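Local coordinates for protein Cow rumen GH26 endo-mannanase (Metagenome, PDB 6UEH) that probably hydrolyses internal beta-1,4-mannosidic bonds of mannans such as galactomannan, acting as a family 26 endo-mannanase from the cow rumen, at residues T151-K156 and D301-L306; Q295-Q300 and Y352-L357; P305-P310 and N356-Q361. All blocks are in the same frame, centred on the assembly; numbering follows the deposited sequence.

Contact 1: residues T151-K156 and D301-L306; sequences TKEAQK and DEKVPL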
loop_
_atom_site.group_PDB
_atom_site.type_symbol
_atom_site.label_atom_id
_atom_site.label_comp_id
_atom_site.label_asym_id
_atom_site.label_seq_id
_atom_site.Cartn_x
_atom_site.Cartn_y
_atom_site.Cartn_z
ATOM N N THR A 151 -17.095 11.241 14.615
ATOM C CA THR A 151 -18.148 10.633 15.422
ATOM C C THR A 151 -17.548 9.575 16.338
ATOM O O THR A 151 -16.443 9.097 16.093
ATOM C CB THR A 151 -19.243 9.993 14.553
ATOM O OG1 THR A 151 -18.686 8.903 13.805
ATOM C CG2 THR A 151 -19.839 11.020 13.598
ATOM N N LYS A 152 -18.270 9.211 17.393
ATOM C CA LYS A 152 -17.749 8.232 18.340
ATOM C C LYS A 152 -17.595 6.862 17.679
ATOM O O LYS A 152 -16.658 6.127 17.982
ATOM C CB LYS A 152 -18.642 8.139 19.584
ATOM C CG LYS A 152 -20.080 7.717 19.329
ATOM C CD LYS A 152 -20.871 7.700 20.633
ATOM C CE LYS A 152 -22.254 7.089 20.451
ATOM N NZ LYS A 152 -23.091 7.856 19.486
ATOM N N GLU A 153 -18.495 6.532 16.758
ATOM C CA GLU A 153 -18.425 5.254 16.058
ATOM C C GLU A 153 -17.179 5.175 15.181
ATOM O O GLU A 153 -16.521 4.138 15.125
ATOM C CB GLU A 153 -19.678 5.025 15.208
ATOM C CG GLU A 153 -20.957 4.816 16.011
ATOM C CD GLU A 153 -21.556 6.115 16.513
ATOM O OE1 GLU A 153 -21.173 7.189 16.004
ATOM O OE2 GLU A 153 -22.413 6.062 17.419
ATOM N N ALA A 154 -16.856 6.275 14.504
ATOM C CA ALA A 154 -15.677 6.326 13.644
ATOM C C ALA A 154 -14.387 6.187 14.448
ATOM O O ALA A 154 -13.494 5.423 14.081
ATOM C CB ALA A 154 -15.662 7.622 12.845
ATOM N N GLN A 155 -14.296 6.929 15.547
ATOM C CA GLN A 155 -13.102 6.906 16.381
ATOM C C GLN A 155 -12.925 5.551 17.062
ATOM O O GLN A 155 -11.805 5.051 17.188
ATOM C CB GLN A 155 -13.157 8.023 17.426
ATOM C CG GLN A 155 -11.888 8.148 18.255
ATOM C CD GLN A 155 -10.657 8.383 17.399
ATOM O OE1 GLN A 155 -10.446 9.481 16.883
ATOM N NE2 GLN A 155 -9.841 7.347 17.237
ATOM N N LYS A 156 -14.032 4.953 17.493
ATOM C CA LYS A 156 -13.984 3.632 18.112
ATOM C C LYS A 156 -13.549 2.565 17.109
ATOM O O LYS A 156 -12.803 1.649 17.458
ATOM C CB LYS A 156 -15.340 3.274 18.725
ATOM C CG LYS A 156 -15.595 3.960 20.062
ATOM C CD LYS A 156 -17.075 4.013 20.412
ATOM C CE LYS A 156 -17.650 2.636 20.658
ATOM N NZ LYS A 156 -19.087 2.720 21.061
ATOM N N ASP A 301 -26.512 9.350 9.876
ATOM C CA ASP A 301 -27.794 9.358 10.576
ATOM C C ASP A 301 -28.024 8.069 11.354
ATOM O O ASP A 301 -28.560 8.089 12.461
ATOM C CB ASP A 301 -28.951 9.568 9.593
ATOM C CG ASP A 301 -29.052 10.994 9.098
ATOM O OD1 ASP A 301 -28.537 11.905 9.780
ATOM O OD2 ASP A 301 -29.664 11.208 8.030
ATOM N N GLU A 302 -27.624 6.948 10.763
ATOM C CA GLU A 302 -27.813 5.644 11.388
ATOM C C GLU A 302 -26.563 5.206 12.149
ATOM O O GLU A 302 -26.411 4.028 12.481
ATOM C CB GLU A 302 -28.186 4.598 10.335
ATOM C CG GLU A 302 -29.384 4.980 9.467
ATOM C CD GLU A 302 -30.708 4.925 10.210
ATOM O OE1 GLU A 302 -30.754 4.344 11.316
ATOM O OE2 GLU A 302 -31.709 5.458 9.680
ATOM N N LYS A 303 -25.678 6.165 12.415
ATOM C CA LYS A 303 -24.471 5.946 13.214
ATOM C C LYS A 303 -23.577 4.851 12.638
ATOM O O LYS A 303 -23.074 3.995 13.370
ATOM C CB LYS A 303 -24.842 5.609 14.662
ATOM C CG LYS A 303 -25.603 6.717 15.370
ATOM C CD LYS A 303 -25.882 6.363 16.821
ATOM C CE LYS A 303 -26.559 7.519 17.541
ATOM N NZ LYS A 303 -25.734 8.762 17.471
ATOM N N VAL A 304 -23.382 4.890 11.325
ATOM C CA VAL A 304 -22.533 3.918 10.648
ATOM C C VAL A 304 -21.226 4.558 10.194
ATOM O O VAL A 304 -21.230 5.464 9.360
ATOM C CB VAL A 304 -23.236 3.301 9.424
ATOM C CG1 VAL A 304 -22.287 2.367 8.691
ATOM C CG2 VAL A 304 -24.495 2.560 9.851
ATOM N N PRO A 305 -20.103 4.089 10.756
ATOM C CA PRO A 305 -18.771 4.538 10.346
ATOM C C PRO A 305 -18.353 3.856 9.048
ATOM O O PRO A 305 -18.847 2.769 8.745
ATOM C CB PRO A 305 -17.884 4.103 11.511
ATOM C CG PRO A 305 -18.557 2.876 12.027
ATOM C CD PRO A 305 -20.038 3.116 11.861
ATOM N N LEU A 306 -17.453 4.486 8.301
ATOM C CA LEU A 306 -17.044 3.967 7.001
ATOM C C LEU A 306 -15.571 4.249 6.717
ATOM O O LEU A 306 -15.111 5.379 6.862
ATOM C CB LEU A 306 -17.914 4.576 5.893
ATOM C CG LEU A 306 -17.629 4.166 4.448
ATOM C CD1 LEU A 306 -18.001 2.704 4.221
ATOM C CD2 LEU A 306 -18.369 5.077 3.476
#
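Glu-153 and Lys-303 pass each other at a slant, Glu-153 laying its CG on the Lys-303 carbonyl and its carboxylate along the methylenes of Lys-303. CG of Glu-153 rests on the carbonyl oxygen O of Lys-303 (3.5 Å), and its carboxylate oxygen OE2 lies against CD of Lys-303, also at 3.5 Å. A bend at chi2 (80°) turns the carboxylate of Glu-153 toward Lys-152, whose NZ meets OE2 of Glu-153 on the syn side in a 2.8 Å salt bridge. Lys-303 bends at its far end, and its NZ stays 4.3 Å from OE2 of Glu-153, close enough for attraction but too far for a salt bridge. Replacing Glu-153 by an alanine would probably leave two lysine ammonium groups, their NZ atoms 3.4 Å apart, without the carboxylate that lies beside them and pairs with Lys-152. The contact lies at the end of the TIM barrel where the strands begin: helix 152-164 starts with Thr-151 as N-cap, its OG1 accepting from Ala-154 N, while Lys-303 is the C-prime residue of the Schellman motif that ends helix 280-301. Beyond it the chain turns into strand 306-309, and Pro-305 sets its ring against the first helical turn. CB of Pro-305 touches CA of Ala-154 at 3.8 Å, and CD of Pro-305 meets CB of Glu-153 at 3.9 Å.

Contact 2: residues Q295-Q300 and Y352-L357; sequences QLQRLQ and YDLHNL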
loop_
_atom_site.group_PDB
_atom_site.type_symbol
_atom_site.label_atom_id
_atom_site.label_comp_id
_atom_site.label_asym_id
_atom_site.label_seq_id
_atom_site.Cartn_x
_atom_site.Cartn_y
_atom_site.Cartn_z
ATOM N N GLN A 295 -25.796 10.207 0.483
ATOM C CA GLN A 295 -25.744 8.817 0.920
ATOM C C GLN A 295 -24.927 8.652 2.201
ATOM O O GLN A 295 -25.304 7.886 3.090
ATOM C CB GLN A 295 -25.175 7.936 -0.193
ATOM C CG GLN A 295 -26.036 7.935 -1.438
ATOM C CD GLN A 295 -27.487 7.610 -1.131
ATOM O OE1 GLN A 295 -27.780 6.664 -0.400
ATOM N NE2 GLN A 295 -28.403 8.402 -1.680
ATOM N N LEU A 296 -23.816 9.375 2.292
ATOM C CA LEU A 296 -22.956 9.312 3.469
ATOM C C LEU A 296 -23.665 9.858 4.704
ATOM O O LEU A 296 -23.405 9.414 5.824
ATOM C CB LEU A 296 -21.656 10.082 3.224
ATOM C CG LEU A 296 -20.776 9.492 2.118
ATOM C CD1 LEU A 296 -19.504 10.312 1.935
ATOM C CD2 LEU A 296 -20.449 8.036 2.427
ATOM N N GLN A 297 -24.559 10.818 4.490
ATOM C CA GLN A 297 -25.339 11.401 5.576
ATOM C C GLN A 297 -26.306 10.377 6.156
ATOM O O GLN A 297 -26.518 10.330 7.367
ATOM C CB GLN A 297 -26.103 12.636 5.092
ATOM C CG GLN A 297 -26.938 13.304 6.174
ATOM C CD GLN A 297 -26.090 13.889 7.287
ATOM O OE1 GLN A 297 -25.149 14.642 7.032
ATOM N NE2 GLN A 297 -26.415 13.541 8.531
ATOM N N ARG A 298 -26.895 9.562 5.284
ATOM C CA ARG A 298 -27.781 8.487 5.720
ATOM C C ARG A 298 -27.027 7.538 6.655
ATOM O O ARG A 298 -27.551 7.116 7.688
ATOM C CB ARG A 298 -28.340 7.721 4.519
ATOM C CG ARG A 298 -29.187 8.553 3.566
ATOM C CD ARG A 298 -29.576 7.732 2.345
ATOM N NE ARG A 298 -30.440 6.611 2.707
ATOM C CZ ARG A 298 -30.579 5.512 1.977
ATOM N NH1 ARG A 298 -29.897 5.378 0.850
ATOM N NH2 ARG A 298 -31.392 4.544 2.372
ATOM N N LEU A 299 -25.787 7.220 6.287
ATOM C CA LEU A 299 -24.926 6.394 7.129
ATOM C C LEU A 299 -24.683 7.078 8.467
ATOM O O LEU A 299 -24.803 6.452 9.516
ATOM C CB LEU A 299 -23.591 6.104 6.436
ATOM C CG LEU A 299 -23.647 5.239 5.177
ATOM C CD1 LEU A 299 -22.240 4.960 4.661
ATOM C CD2 LEU A 299 -24.389 3.944 5.451
ATOM N N GLN A 300 -24.351 8.366 8.428
ATOM C CA GLN A 300 -24.102 9.113 9.658
ATOM C C GLN A 300 -25.361 9.174 10.521
ATOM O O GLN A 300 -25.287 9.050 11.745
ATOM C CB GLN A 300 -23.597 10.526 9.352
ATOM C CG GLN A 300 -23.306 11.349 10.605
ATOM C CD GLN A 300 -22.399 12.542 10.342
ATOM O OE1 GLN A 300 -21.174 12.430 10.404
ATOM N NE2 GLN A 300 -23.000 13.693 10.054
ATOM N N TYR A 352 -20.896 19.747 4.463
ATOM C CA TYR A 352 -21.900 18.699 4.630
ATOM C C TYR A 352 -21.891 18.090 6.031
ATOM O O TYR A 352 -22.696 17.209 6.331
ATOM C CB TYR A 352 -21.705 17.609 3.577
ATOM C CG TYR A 352 -22.103 18.056 2.189
ATOM C CD1 TYR A 352 -23.440 18.112 1.816
ATOM C CD2 TYR A 352 -21.147 18.439 1.258
ATOM C CE1 TYR A 352 -23.815 18.529 0.551
ATOM C CE2 TYR A 352 -21.512 18.857 -0.012
ATOM C CZ TYR A 352 -22.846 18.899 -0.359
ATOM O OH TYR A 352 -23.215 19.312 -1.621
ATOM N N ASP A 353 -20.980 18.570 6.874
ATOM C CA ASP A 353 -20.919 18.190 8.286
ATOM C C ASP A 353 -20.840 16.673 8.483
ATOM O O ASP A 353 -21.451 16.119 9.398
ATOM C CB ASP A 353 -22.131 18.757 9.036
ATOM C CG ASP A 353 -21.878 18.913 10.526
ATOM O OD1 ASP A 353 -20.703 19.073 10.920
ATOM O OD2 ASP A 353 -22.857 18.885 11.303
ATOM N N LEU A 354 -20.080 16.010 7.619
ATOM C CA LEU A 354 -19.880 14.567 7.718
ATOM C C LEU A 354 -18.602 14.250 8.491
ATOM O O LEU A 354 -17.524 14.731 8.147
ATOM C CB LEU A 354 -19.836 13.944 6.323
ATOM C CG LEU A 354 -21.161 13.972 5.558
ATOM C CD1 LEU A 354 -20.945 13.697 4.079
ATOM C CD2 LEU A 354 -22.121 12.955 6.152
ATOM N N HIS A 355 -18.723 13.439 9.535
ATOM C CA HIS A 355 -17.586 13.164 10.408
ATOM C C HIS A 355 -17.474 11.686 10.764
ATOM O O HIS A 355 -16.715 11.310 11.657
ATOM C CB HIS A 355 -17.690 14.001 11.685
ATOM C CG HIS A 355 -17.903 15.461 11.428
ATOM N ND1 HIS A 355 -16.906 16.287 10.957
ATOM C CD2 HIS A 355 -19.004 16.240 11.565
ATOM C CE1 HIS A 355 -17.380 17.513 10.820
ATOM N NE2 HIS A 355 -18.652 17.511 11.181
ATOM N N ASN A 356 -18.228 10.853 10.054
ATOM C CA ASN A 356 -18.259 9.418 10.315
ATOM C C ASN A 356 -17.293 8.646 9.425
ATOM O O ASN A 356 -17.395 7.427 9.303
ATOM C CB ASN A 356 -19.677 8.880 10.119
ATOM C CG ASN A 356 -20.194 9.111 8.707
ATOM O OD1 ASN A 356 -19.876 10.120 8.076
ATOM N ND2 ASN A 356 -20.991 8.174 8.205
ATOM N N LEU A 357 -16.357 9.359 8.812
ATOM C CA LEU A 357 -15.496 8.771 7.795
ATOM C C LEU A 357 -14.068 8.558 8.276
ATOM O O LEU A 357 -13.489 9.412 8.948
ATOM C CB LEU A 357 -15.479 9.653 6.546
ATOM C CG LEU A 357 -16.842 10.047 5.976
ATOM C CD1 LEU A 357 -16.671 10.979 4.783
ATOM C CD2 LEU A 357 -17.643 8.805 5.593
HETATM O O HOH W 1 -24.534 16.349 8.935
HETATM O O HOH W 2 -24.849 16.084 4.933
#
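Gln-300 sends CG trans to its own nitrogen (chi1 -179°) and stays extended beyond it, which carries its amide from helix 280-301 to the backbone of 352-357. This is the floor of a TIM barrel, where one helix meets the loop that leads from the next, 334-351, into strand 357-362. The amide of Gln-300 grips two peptide groups at once. OE1 accepts from His-355 N at 2.8 Å, in the carbonyl plane and nearly straight (168°), and NE2 donates to Asp-353 O at 3.0 Å with that oxygen in the amide plane. Both ends of the amide are engaged, which probably fixes its flip and rotation.

Gln-297, one turn earlier, bends at chi2 and reaches the loop through water: water 2 donates to OE1 of Gln-297 and to Tyr-352 O, while NE2 of Gln-297 bonds OD1 of Asp-301, one turn further along the helix. Between the two glutamines and Leu-296 lies Leu-354. Its CD2 sits 3.6 Å from CA of Gln-297, and its CD1 touches CB of Leu-296 at 3.8 Å. Deeper in, Leu-296 and Leu-357 cross at about a right angle, their CD1 atoms 4.1 Å apart.

Asn-356 lays its amide along the last helical turn, ND2 over CB of Leu-299 and CG by CB of Gln-300, and spends an N-H on Val-304 O. His-355 ties the loop to Asp-147 through ND1 and bonds Asp-353 through NE2; with a carboxylate at each nitrogen, a doubly protonated ring seems likely. NE2 of His-355 donates to OD1 of Asp-353 at 2.6 Å, the oxygen near the imidazole plane but itself approached from above the carboxylate plane.

Contact 3: residues P305-P310 and N356-Q361; sequences PLIFRP and NLIWEQ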
loop_
_atom_site.group_PDB
_atom_site.type_symbol
_atom_site.label_atom_id
_atom_site.label_comp_id
_atom_site.label_asym_id
_atom_site.label_seq_id
_atom_site.Cartn_x
_atom_site.Cartn_y
_atom_site.Cartn_z
ATOM N N PRO A 305 -20.103 4.089 10.756
ATOM C CA PRO A 305 -18.771 4.538 10.346
ATOM C C PRO A 305 -18.353 3.856 9.048
ATOM O O PRO A 305 -18.847 2.769 8.745
ATOM C CB PRO A 305 -17.884 4.103 11.511
ATOM C CG PRO A 305 -18.557 2.876 12.027
ATOM C CD PRO A 305 -20.038 3.116 11.861
ATOM N N LEU A 306 -17.453 4.486 8.301
ATOM C CA LEU A 306 -17.044 3.967 7.001
ATOM C C LEU A 306 -15.571 4.249 6.717
ATOM O O LEU A 306 -15.111 5.379 6.862
ATOM C CB LEU A 306 -17.914 4.576 5.893
ATOM C CG LEU A 306 -17.629 4.166 4.448
ATOM C CD1 LEU A 306 -18.001 2.704 4.221
ATOM C CD2 LEU A 306 -18.369 5.077 3.476
ATOM N N ILE A 307 -14.832 3.221 6.316
ATOM C CA ILE A 307 -13.490 3.435 5.786
ATOM C C ILE A 307 -13.644 3.929 4.351
ATOM O O ILE A 307 -13.817 3.138 3.422
ATOM C CB ILE A 307 -12.632 2.157 5.832
ATOM C CG1 ILE A 307 -12.572 1.613 7.262
ATOM C CG2 ILE A 307 -11.228 2.436 5.299
ATOM C CD1 ILE A 307 -11.908 0.259 7.383
ATOM N N PHE A 308 -13.604 5.246 4.186
ATOM C CA PHE A 308 -13.903 5.879 2.907
ATOM C C PHE A 308 -12.630 6.082 2.091
ATOM O O PHE A 308 -11.699 6.761 2.533
ATOM C CB PHE A 308 -14.620 7.213 3.145
ATOM C CG PHE A 308 -15.153 7.853 1.897
ATOM C CD1 PHE A 308 -15.811 7.098 0.940
ATOM C CD2 PHE A 308 -15.015 9.217 1.690
ATOM C CE1 PHE A 308 -16.309 7.690 -0.209
ATOM C CE2 PHE A 308 -15.512 9.813 0.543
ATOM C CZ PHE A 308 -16.158 9.048 -0.405
ATOM N N ARG A 309 -12.598 5.486 0.901
ATOM C CA ARG A 309 -11.417 5.529 0.044
ATOM C C ARG A 309 -11.731 6.183 -1.306
ATOM O O ARG A 309 -11.772 5.514 -2.338
ATOM C CB ARG A 309 -10.864 4.110 -0.155
ATOM C CG ARG A 309 -9.496 4.037 -0.819
ATOM C CD ARG A 309 -8.954 2.612 -0.786
ATOM N NE ARG A 309 -9.864 1.659 -1.416
ATOM C CZ ARG A 309 -9.682 1.142 -2.628
ATOM N NH1 ARG A 309 -8.611 1.477 -3.341
ATOM N NH2 ARG A 309 -10.562 0.280 -3.123
ATOM N N PRO A 310 -11.961 7.505 -1.299
ATOM C CA PRO A 310 -12.252 8.199 -2.553
ATOM C C PRO A 310 -10.969 8.488 -3.314
ATOM O O PRO A 310 -9.894 8.327 -2.735
ATOM C CB PRO A 310 -12.910 9.492 -2.079
ATOM C CG PRO A 310 -12.189 9.792 -0.800
ATOM C CD PRO A 310 -11.880 8.446 -0.166
ATOM N N ASN A 356 -18.228 10.853 10.054
ATOM C CA ASN A 356 -18.259 9.418 10.315
ATOM C C ASN A 356 -17.293 8.646 9.425
ATOM O O ASN A 356 -17.395 7.427 9.303
ATOM C CB ASN A 356 -19.677 8.880 10.119
ATOM C CG ASN A 356 -20.194 9.111 8.707
ATOM O OD1 ASN A 356 -19.876 10.120 8.076
ATOM N ND2 ASN A 356 -20.991 8.174 8.205
ATOM N N LEU A 357 -16.357 9.359 8.812
ATOM C CA LEU A 357 -15.496 8.771 7.795
ATOM C C LEU A 357 -14.068 8.558 8.276
ATOM O O LEU A 357 -13.489 9.412 8.948
ATOM C CB LEU A 357 -15.479 9.653 6.546
ATOM C CG LEU A 357 -16.842 10.047 5.976
ATOM C CD1 LEU A 357 -16.671 10.979 4.783
ATOM C CD2 LEU A 357 -17.643 8.805 5.593
ATOM N N ILE A 358 -13.515 7.402 7.925
ATOM C CA ILE A 358 -12.094 7.138 8.099
ATOM C C ILE A 358 -11.436 7.265 6.731
ATOM O O ILE A 358 -11.609 6.405 5.869
ATOM C CB ILE A 358 -11.831 5.744 8.698
ATOM C CG1 ILE A 358 -12.512 5.621 10.065
ATOM C CG2 ILE A 358 -10.335 5.486 8.819
ATOM C CD1 ILE A 358 -12.279 4.293 10.750
ATOM N N TRP A 359 -10.700 8.352 6.531
ATOM C CA TRP A 359 -10.185 8.689 5.210
ATOM C C TRP A 359 -8.960 7.856 4.839
ATOM O O TRP A 359 -7.880 8.031 5.406
ATOM C CB TRP A 359 -9.851 10.181 5.143
ATOM C CG TRP A 359 -11.053 11.066 5.294
ATOM C CD1 TRP A 359 -11.678 11.415 6.458
ATOM C CD2 TRP A 359 -11.774 11.714 4.241
ATOM N NE1 TRP A 359 -12.746 12.241 6.193
ATOM C CE2 TRP A 359 -12.825 12.440 4.838
ATOM C CE3 TRP A 359 -11.632 11.753 2.850
ATOM C CZ2 TRP A 359 -13.729 13.194 4.094
ATOM C CZ3 TRP A 359 -12.531 12.501 2.113
ATOM C CH2 TRP A 359 -13.565 13.211 2.736
ATOM N N GLU A 360 -9.137 6.953 3.879
ATOM C CA GLU A 360 -8.039 6.124 3.398
ATOM C C GLU A 360 -7.577 6.586 2.024
ATOM O O GLU A 360 -8.361 6.631 1.073
ATOM C CB GLU A 360 -8.444 4.649 3.338
ATOM C CG GLU A 360 -7.328 3.734 2.852
ATOM C CD GLU A 360 -7.667 2.263 2.988
ATOM O OE1 GLU A 360 -8.863 1.913 2.908
ATOM O OE2 GLU A 360 -6.736 1.455 3.182
ATOM N N GLN A 361 -6.299 6.933 1.927
ATOM C CA GLN A 361 -5.732 7.371 0.662
ATOM C C GLN A 361 -4.739 6.344 0.136
ATOM O O GLN A 361 -3.875 5.867 0.875
ATOM C CB GLN A 361 -5.052 8.732 0.820
ATOM C CG GLN A 361 -4.490 9.292 -0.478
ATOM C CD GLN A 361 -3.946 10.695 -0.318
ATOM O OE1 GLN A 361 -3.059 10.943 0.503
ATOM N NE2 GLN A 361 -4.484 11.628 -1.096
HETATM O O HOH W 3 -7.793 6.777 -1.895
#
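Phe-308 drives the edge of its ring into the notch between Leu-357 and Trp-359, the residues beside it on the neighbouring strand. Its CD2 lies 3.9 Å from CD1 of Leu-357 and hangs over one face of the indole, near the rim, 4.1 Å from CZ3 of Trp-359. The pair is T-shaped, with the Phe-308 ring and the six-membered ring of Trp-359 at 69° to each other. Pro-310 fills the corner that remains: its CG sits 4.0 Å from CZ3 of Trp-359, and its CD covers a face of the Phe-308 ring. Phe-308 puts CG trans to its nitrogen (chi1 -172°) and runs alongside Leu-357 and Trp-359, making a ridge that Leu-292 and Leu-348 of helices 280-301 and 334-351 meet from outside the TIM barrel.

Strands 306-309 and 357-361 are adjacent and parallel. Their carbonyls and N-H groups alternate, for example Ile-358 N to Leu-306 O at 2.8 Å and Glu-360 N to Phe-308 O at 2.9 Å. On the inner face, CB of Ile-358 packs against Leu-306 O, and its side chain meets Leu-157 of helix 152-164. CG2 of Ile-307 presses on OE1 of Glu-360 at 3.4 Å. Glu-360 stretches out beside Arg-309, and water 3 links Glu-360 O to Pro-310 O.

The planes of the Glu-360 carboxylate and the Arg-309 guanidinium are turned 75° to each other, and NE of Arg-309 stays 4.4 Å from OE1 of Glu-360, beyond a salt bridge. OE1 instead bonds Tyr-447, while the guanidinium is held by Glu-428 and Asp-386. Aliphatic lining thus yields to charge toward the C-terminal ends of these strands, where the active site of such barrels lies, and this polar cluster is consistent with its floor or wall.

Contact 3 is wholly buried, whereas contacts 1 and 2 lie nearer the surface at the opposite end of the barrel from the strands' C-terminal tips. Elements are shared pairwise: contacts 1 and 3 have the start of strand 306-309 in common, contacts 2 and 3 the start of strand 357-362, and contacts 1 and 2 helix 280-301 and its end. Chemistry follows depth. Contact 1 has no hydrogen bond across it and sets charged chains at the surface beside a proline packed on a helical turn; contact 2 uses a glutamine amide and waters over a leucine layer; contact 3 combines backbone pairing with aromatic packing. Val-304 N probably bonds Leu-299 O, joining contacts 1 and 2, and Leu-296 packs on Leu-306 between contacts 2 and 3.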